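PDB 3Q1N: galactose mutarotase related enzyme from Lactobacillus casei, which probably binds carbohydrate and acts as an isomerase of the aldose 1-epimerase (galactose mutarotase-like) family. Local coordinates for residues A[208-212]-A[213-217]. Sequence-based numbering, arbitrary orientation.
Sequences VILAN and SEIAK. With EDO (1,2-ethanediol), chain S.
N212 and I215 close a type I beta turn, I215 N reaching back to N212 O over 3.4 Å in a weak, long but nearly straight bond. The I215 side chain lies in front of the same oxygen, its CG1 3.4 Å from N212 O and its CD1 4.0 Å from N212 CB. CG1 stands anti to the carbonyl carbon (chi1 -63°), and the extended chain beyond it brings CD1 to 4.3 Å from L210 CD1. The apolar pair continues into the body of the protein, L210 against L161 and I215 against V163, both on strand 160-164. The turn thus links strand 208-210, paired antiparallel with 238-242, to strand 217-221 of the nine-stranded sheet, within the all-beta galactose mutarotase-like fold. At the start of the latter strand, A216 and K217 both face E164 in a classic beta bulge.

Among the polar groups, E214 lies alongside N212; the bend at chi2 (-93°) folds the carboxylate back, so that OE1 sits over the face of the N212 carbonyl, 3.3 Å from N212 C and 3.5 Å from N212 CB, with carboxylate and amide planes 62° apart. E214 OE2 accepts from N167 N, while N212 uses OD1 for Q171 N and ND2 for P169 O, a double hold that fixes the buried amide's rotation. An alanine in place of E214 would probably leave N167 N without this acceptor and uncover one flank of N212. S213 OG is hydrogen-bonded to P237 O. Beyond the turn, O1 of a 1,2-ethanediol, probably from the crystallisation liquor, donates a weak hydrogen bond to A216 O at 2.9 Å.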
# COMPACT_ATOMS: atom_id res chain seq x y z
N VAL A 208 -9.13 7.71 0.10
CA VAL A 208 -9.31 8.25 -1.25
C VAL A 208 -8.52 7.39 -2.24
O VAL A 208 -7.29 7.44 -2.31
CB VAL A 208 -8.83 9.73 -1.32
CG1 VAL A 208 -8.98 10.30 -2.77
CG2 VAL A 208 -9.64 10.60 -0.32
N ILE A 209 -9.23 6.55 -2.97
CA ILE A 209 -8.60 5.62 -3.92
C ILE A 209 -8.62 6.20 -5.33
O ILE A 209 -9.66 6.20 -5.97
CB ILE A 209 -9.31 4.24 -3.94
CG1 ILE A 209 -9.53 3.71 -2.54
CG2 ILE A 209 -8.48 3.26 -4.80
CD1 ILE A 209 -10.46 2.45 -2.49
N LEU A 210 -7.49 6.70 -5.81
CA LEU A 210 -7.42 7.27 -7.16
C LEU A 210 -7.56 6.19 -8.21
O LEU A 210 -6.85 5.16 -8.19
CB LEU A 210 -6.09 8.02 -7.38
CG LEU A 210 -5.78 9.13 -6.39
CD1 LEU A 210 -4.43 9.78 -6.78
CD2 LEU A 210 -6.85 10.19 -6.36
N ALA A 211 -8.47 6.44 -9.15
CA ALA A 211 -8.84 5.50 -10.18
C ALA A 211 -8.01 5.64 -11.46
O ALA A 211 -8.12 4.78 -12.34
CB ALA A 211 -10.31 5.65 -10.51
N ASN A 212 -7.20 6.69 -11.56
CA ASN A 212 -6.50 7.01 -12.81
C ASN A 212 -5.24 6.16 -12.97
O ASN A 212 -4.16 6.50 -12.47
CB ASN A 212 -6.18 8.52 -12.91
CG ASN A 212 -7.39 9.39 -12.67
OD1 ASN A 212 -7.85 9.51 -11.56
ND2 ASN A 212 -7.86 10.08 -13.72
N SER A 213 -5.35 5.03 -13.68
CA SER A 213 -4.26 4.05 -13.72
C SER A 213 -3.05 4.45 -14.52
O SER A 213 -1.99 3.82 -14.40
CB SER A 213 -4.78 2.70 -14.21
OG SER A 213 -5.82 2.26 -13.38
N GLU A 214 -3.18 5.49 -15.33
CA GLU A 214 -2.08 5.95 -16.14
C GLU A 214 -0.97 6.68 -15.36
O GLU A 214 0.10 6.97 -15.93
CB GLU A 214 -2.59 6.89 -17.21
CG GLU A 214 -3.12 8.27 -16.71
CD GLU A 214 -4.63 8.30 -16.45
OE1 GLU A 214 -5.23 7.24 -16.08
OE2 GLU A 214 -5.22 9.40 -16.59
N ILE A 215 -1.24 7.03 -14.10
CA ILE A 215 -0.25 7.76 -13.30
C ILE A 215 1.05 6.98 -13.14
O ILE A 215 1.06 5.79 -12.83
CB ILE A 215 -0.81 8.13 -11.89
CG1 ILE A 215 -1.99 9.09 -12.05
CG2 ILE A 215 0.33 8.76 -10.99
CD1 ILE A 215 -2.84 9.28 -10.75
N ALA A 216 2.15 7.67 -13.39
CA ALA A 216 3.47 7.08 -13.28
C ALA A 216 4.20 7.56 -12.04
O ALA A 216 4.93 6.79 -11.44
CB ALA A 216 4.29 7.46 -14.52
N LYS A 217 3.98 8.82 -11.67
CA LYS A 217 4.63 9.41 -10.51
C LYS A 217 3.64 10.20 -9.70
O LYS A 217 2.78 10.87 -10.25
CB LYS A 217 5.81 10.28 -10.90
CG LYS A 217 6.90 9.49 -11.64
CD LYS A 217 8.23 10.20 -11.45
CE LYS A 217 9.32 9.57 -12.27
NZ LYS A 217 10.62 10.20 -11.98
C1 EDO S . 6.76 4.74 -12.77
O1 EDO S . 7.45 6.02 -12.63
C2 EDO S . 7.37 3.63 -11.91
O2 EDO S . 7.30 2.28 -12.35